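Local coordinates for protein nucleoside phosphorylase, putative (Trypanosoma brucei, PDB 3BJE) that acts as a homodimeric uridine phosphorylase, using phosphate to split uridine into uracil and ribose 1-phosphate, at residues Q254-G259 and V315-V320; T199-I204 and L265-M270. One frame throughout, in Å; residues are numbered along the deposited sequence. Where two conformers were deposited one is given.

Contact 1: Q254-G259 and V315-V320; sequences QGRRVG and VVSKRV. With URA (uracil), chain D.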
# COMPACT_ATOMS: atom_id res chain seq x y z
N GLN A 254 -8.37 -10.14 2.72
CA GLN A 254 -7.87 -11.50 2.96
C GLN A 254 -8.96 -12.42 3.54
O GLN A 254 -8.65 -13.45 4.09
CB GLN A 254 -6.61 -11.48 3.83
CG GLN A 254 -5.46 -10.67 3.23
CD GLN A 254 -4.15 -10.76 4.00
OE1 GLN A 254 -3.90 -11.74 4.74
NE2 GLN A 254 -3.29 -9.75 3.80
N GLY A 255 -10.23 -12.04 3.42
CA GLY A 255 -11.31 -12.88 3.92
C GLY A 255 -11.51 -12.86 5.44
O GLY A 255 -12.19 -13.73 5.97
N ARG A 256 -10.92 -11.88 6.13
CA ARG A 256 -11.21 -11.67 7.55
C ARG A 256 -12.55 -10.96 7.72
O ARG A 256 -12.86 -10.02 6.99
CB ARG A 256 -10.09 -10.87 8.25
CG ARG A 256 -8.77 -11.62 8.38
CD ARG A 256 -7.72 -10.81 9.11
NE ARG A 256 -6.63 -11.67 9.54
CZ ARG A 256 -5.57 -12.01 8.81
NH1 ARG A 256 -5.37 -11.52 7.60
NH2 ARG A 256 -4.67 -12.84 9.31
N ARG A 257 -13.33 -11.43 8.69
CA ARG A 257 -14.68 -10.92 8.96
C ARG A 257 -14.62 -9.97 10.17
O ARG A 257 -14.37 -10.41 11.30
CB ARG A 257 -15.62 -12.09 9.25
CG ARG A 257 -15.95 -12.94 8.03
CD ARG A 257 -16.80 -14.15 8.45
NE ARG A 257 -17.07 -15.11 7.36
CZ ARG A 257 -18.28 -15.35 6.82
NH1 ARG A 257 -19.35 -14.67 7.21
NH2 ARG A 257 -18.40 -16.28 5.87
N VAL A 258 -14.82 -8.69 9.92
CA VAL A 258 -14.67 -7.65 10.94
C VAL A 258 -15.92 -6.79 11.07
O VAL A 258 -16.23 -5.96 10.19
CB VAL A 258 -13.46 -6.73 10.65
CG1 VAL A 258 -13.32 -5.66 11.75
CG2 VAL A 258 -12.18 -7.56 10.51
N GLY A 259 -16.62 -6.96 12.19
CA GLY A 259 -17.68 -6.06 12.57
C GLY A 259 -18.68 -5.76 11.48
O GLY A 259 -19.25 -6.68 10.87
N VAL A 315 5.32 -17.94 8.41
CA VAL A 315 3.88 -18.07 8.65
C VAL A 315 3.57 -17.64 10.08
O VAL A 315 3.88 -18.36 11.02
CB VAL A 315 3.39 -19.52 8.38
CG1 VAL A 315 1.89 -19.70 8.70
CG2 VAL A 315 3.67 -19.90 6.94
N VAL A 316 2.99 -16.46 10.23
CA VAL A 316 2.64 -15.91 11.55
C VAL A 316 1.15 -15.98 11.86
O VAL A 316 0.74 -15.69 12.98
CB VAL A 316 3.12 -14.46 11.70
CG1 VAL A 316 4.64 -14.37 11.51
CG2 VAL A 316 2.40 -13.54 10.71
N SER A 317 0.34 -16.37 10.88
CA SER A 317 -1.08 -16.53 11.10
C SER A 317 -1.55 -17.80 10.43
O SER A 317 -1.37 -17.99 9.23
CB SER A 317 -1.85 -15.33 10.53
OG SER A 317 -3.25 -15.55 10.64
N LYS A 318 -2.12 -18.70 11.22
CA LYS A 318 -2.73 -19.89 10.68
C LYS A 318 -4.20 -19.59 10.69
O LYS A 318 -4.80 -19.38 11.74
CB LYS A 318 -2.41 -21.14 11.51
CG LYS A 318 -1.06 -21.79 11.19
CD LYS A 318 -0.91 -22.27 9.73
CE LYS A 318 -1.91 -23.34 9.30
NZ LYS A 318 -1.54 -24.71 9.73
N ARG A 319 -4.75 -19.54 9.49
CA ARG A 319 -6.11 -19.13 9.28
C ARG A 319 -7.02 -20.38 9.34
O ARG A 319 -8.23 -20.26 9.42
CB ARG A 319 -6.21 -18.40 7.93
CG ARG A 319 -5.25 -17.17 7.78
CD ARG A 319 -5.77 -15.92 8.51
NE ARG A 319 -7.19 -15.63 8.23
CZ ARG A 319 -7.66 -14.97 7.17
NH1 ARG A 319 -6.82 -14.49 6.25
NH2 ARG A 319 -8.97 -14.78 7.03
N VAL A 320 -6.40 -21.56 9.31
CA VAL A 320 -7.10 -22.84 9.52
C VAL A 320 -6.38 -23.62 10.63
O VAL A 320 -5.27 -23.27 11.02
CB VAL A 320 -7.10 -23.71 8.24
CG1 VAL A 320 -7.64 -22.92 7.05
CG2 VAL A 320 -5.70 -24.25 7.95
N1 URA D . 0.60 -10.89 6.78
C2 URA D . -0.48 -10.89 5.98
O2 URA D . -0.56 -10.13 4.96
N3 URA D . -1.50 -11.69 6.25
C4 URA D . -1.49 -12.51 7.32
O4 URA D . -2.47 -13.24 7.53
C5 URA D . -0.39 -12.51 8.17
C6 URA D . 0.67 -11.67 7.86
O HOH W 1 -4.03 -14.41 5.65

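Contact 2: T199-I204 and L265-M270; sequences TGLRAI and LTVPNM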
# COMPACT_ATOMS: atom_id res chain seq x y z
N THR A 199 -13.33 -20.20 -6.96
CA THR A 199 -13.35 -19.31 -5.82
C THR A 199 -14.14 -18.05 -6.13
O THR A 199 -14.44 -17.75 -7.28
CB THR A 199 -11.94 -18.85 -5.38
OG1 THR A 199 -11.46 -17.80 -6.24
CG2 THR A 199 -10.92 -19.98 -5.38
N GLY A 200 -14.45 -17.29 -5.09
CA GLY A 200 -15.10 -15.99 -5.24
C GLY A 200 -14.28 -14.96 -5.98
O GLY A 200 -14.80 -13.89 -6.32
N LEU A 201 -13.00 -15.25 -6.23
CA LEU A 201 -12.20 -14.40 -7.13
C LEU A 201 -12.72 -14.46 -8.57
O LEU A 201 -12.23 -13.74 -9.42
CB LEU A 201 -10.72 -14.75 -7.06
CG LEU A 201 -10.12 -14.47 -5.67
CD1 LEU A 201 -8.81 -15.21 -5.49
CD2 LEU A 201 -9.92 -12.96 -5.37
N ARG A 202 -13.73 -15.28 -8.85
CA ARG A 202 -14.49 -15.16 -10.09
C ARG A 202 -14.94 -13.71 -10.35
O ARG A 202 -15.22 -13.35 -11.47
CB ARG A 202 -15.67 -16.14 -10.11
CG ARG A 202 -16.80 -15.79 -9.15
CD ARG A 202 -17.97 -16.76 -9.26
NE ARG A 202 -17.54 -18.15 -9.06
CZ ARG A 202 -17.36 -18.74 -7.88
NH1 ARG A 202 -17.60 -18.08 -6.75
NH2 ARG A 202 -16.93 -20.00 -7.84
N ALA A 203 -15.04 -12.91 -9.28
CA ALA A 203 -15.50 -11.52 -9.39
C ALA A 203 -14.39 -10.52 -9.70
O ALA A 203 -14.67 -9.34 -9.91
CB ALA A 203 -16.20 -11.13 -8.09
N ILE A 204 -13.14 -11.00 -9.74
CA ILE A 204 -11.97 -10.11 -9.82
C ILE A 204 -11.11 -10.49 -11.01
O ILE A 204 -10.87 -11.66 -11.25
CB ILE A 204 -11.12 -10.23 -8.53
CG1 ILE A 204 -11.98 -9.97 -7.29
CG2 ILE A 204 -9.90 -9.29 -8.56
CD1 ILE A 204 -12.43 -8.50 -7.15
N LEU A 265 -18.58 -8.29 2.46
CA LEU A 265 -17.42 -8.88 1.85
C LEU A 265 -17.75 -9.56 0.53
O LEU A 265 -18.77 -10.25 0.42
CB LEU A 265 -16.81 -9.93 2.76
CG LEU A 265 -16.21 -9.41 4.05
CD1 LEU A 265 -15.49 -10.53 4.79
CD2 LEU A 265 -15.28 -8.22 3.77
N THR A 266 -16.87 -9.38 -0.46
CA THR A 266 -16.99 -10.06 -1.75
C THR A 266 -16.55 -11.52 -1.69
O THR A 266 -17.12 -12.39 -2.38
CB THR A 266 -16.15 -9.31 -2.80
OG1 THR A 266 -16.52 -7.94 -2.76
CG2 THR A 266 -16.36 -9.83 -4.24
N VAL A 267 -15.51 -11.78 -0.90
CA VAL A 267 -14.95 -13.13 -0.77
C VAL A 267 -14.78 -13.48 0.71
O VAL A 267 -13.67 -13.64 1.19
CB VAL A 267 -13.60 -13.29 -1.50
CG1 VAL A 267 -13.28 -14.76 -1.70
CG2 VAL A 267 -13.60 -12.56 -2.86
N PRO A 268 -15.90 -13.61 1.43
CA PRO A 268 -15.81 -13.86 2.87
C PRO A 268 -15.15 -15.18 3.25
O PRO A 268 -14.62 -15.29 4.35
CB PRO A 268 -17.28 -13.85 3.33
CG PRO A 268 -18.04 -14.22 2.11
CD PRO A 268 -17.30 -13.56 0.97
N ASN A 269 -15.23 -16.17 2.36
CA ASN A 269 -14.64 -17.48 2.61
C ASN A 269 -13.35 -17.70 1.86
O ASN A 269 -12.97 -18.84 1.58
CB ASN A 269 -15.67 -18.56 2.26
CG ASN A 269 -16.96 -18.39 3.04
OD1 ASN A 269 -16.92 -18.16 4.26
ND2 ASN A 269 -18.10 -18.50 2.36
N MET A 270 -12.62 -16.61 1.60
CA MET A 270 -11.36 -16.66 0.85
C MET A 270 -10.40 -17.74 1.35
O MET A 270 -9.81 -18.47 0.55
CB MET A 270 -10.66 -15.30 0.87
CG MET A 270 -9.42 -15.28 -0.02
SD MET A 270 -8.55 -13.70 0.04
CE MET A 270 -9.63 -12.63 -0.92
O HOH W 2 -17.28 -13.32 -5.48

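Contact 1: Q254-G259 and V315-V320
Arg319 reaches across to the backbone carbonyl of Gln254 and grips its oxygen end-on with both terminal nitrogens, Arg319 NH1 at 3.0 Å and NH2 at 3.2 Å from Gln254 O. The two donors arrive from one face of the carbonyl, out of its plane, whereas the oxygen lies nearly in the guanidinium plane of Arg319. A side chain folded twice (chi2 -78°, chi3 -48°) brings this group over the guanidinium of Arg256. The two stack with their centres 4.0 Å apart and their planes inclined at 27°. Arg319 NH1 is displaced toward the rim of the Arg256 group, and on the same face Arg319 CD comes within 3.4 Å of Arg256 NH2.

With one face against Arg319, Arg256, extended from CG to NE, turns its edge to the base: its NH2 donates to uracil O4 at 2.9 Å, close to straight. The Gln254 amide reads the neighbouring edge of the ring, OE1 accepting from uracil N3 at 2.8 Å and NE2 donating to uracil O2 at 3.0 Å. Arg256 NH1 also donates to Gln254 OE1 from above the amide plane; the amide is oriented mainly by its two nearly straight uracil bonds and by Gln254 NE2 bonding Gly249 O. Ser317 and a methyl of Val316 border the uracil from strand 308-318.

Beside the stack a water, not a side chain, joins Arg319 NH1, Gln254 OE1 and uracil O4. Arg319 is the one touching residue still partly accessible to solvent; the others are buried. A glutamine and two arginines, one acting through water, are the uracil-recognition set of uridine phosphorylases. Arg256 and the water held by Arg319 both donate to O4, and would probably help stabilise negative charge on the uracil as the glycosidic bond breaks.

Contact 2: T199-I204 and L265-M270
Gly200 O is bridged to Thr266 O by one water, which donates to both: the water oxygen is 2.7 Å from Gly200 O and a longer 3.2 Å from Thr266 O. Beside this polar link the contact is apolar. Val267 lays its two methyls against the Gly200 backbone, CG2 standing 3.9 Å from Gly200 O and CG1 4.2 Å from Gly200 CA. With chi1 at -163°, CG1 lies opposite the Val267 backbone nitrogen and CG2 opposite the carbonyl carbon, and this spreads the branches along the glycine.

Leu201 brings a single branch to the contact. Its CD2 meets Val267 CG2 and Met270 CE, each at 4.5 Å, a rather loose van der Waals distance. Toward solvent, Ala203 CB touches Thr266 CG2 at 4.1 Å, methyl against methyl. The hydroxyl of Thr266 serves the dimer instead, being hydrogen-bonded to Leu175 O and Ser178 N of the second subunit, while Tyr176 of that subunit packs on Leu201 and Met270.

Each backbone is shaped locally. Thr199 OG1 accepts from Leu201 N at 3.0 Å, an ST turn leading into the 3-10 segment 200-203, and Val267 to Met270 form a type I turn. Gly200 N is further held by Glu273 OE1, so the glycine is tied through both its peptide N-H and its carbonyl.

The site lies away from the ligand pockets. Here the 3-10 turn that follows helix 186-198 and leads toward strand 207-210 rests on the turn that opens helix 270-276; Glu273 of that helix also packs on Thr199 and Val267, joining the end of one helix to the beginning of the other next to the subunit interface.

In the fold
From the N terminus the four segments come in the order 199-204, 254-259, 265-270 and 315-320, and the two contacts therefore cross. Contact 2 closes the first loop, bringing the turn after helix 186-198 against the entry to helix 270-276. Contact 1 opens inside that loop and closes beyond it, joining the excursion after strand 239-246 to the end of strand 308-318. Segments 254-259 and 265-270 share this excursion and touch directly: Arg257 NH2 probably hydrogen-bonds Asn269 OD1 at 2.9 Å, and Met270 SD packs on Gln254 CA. The loop carrying the uracil-binding Gln254 and Arg256 is thus tied through 265-270 to the ends of helices 186-198 and 270-276, and both contacts also meet the second subunit.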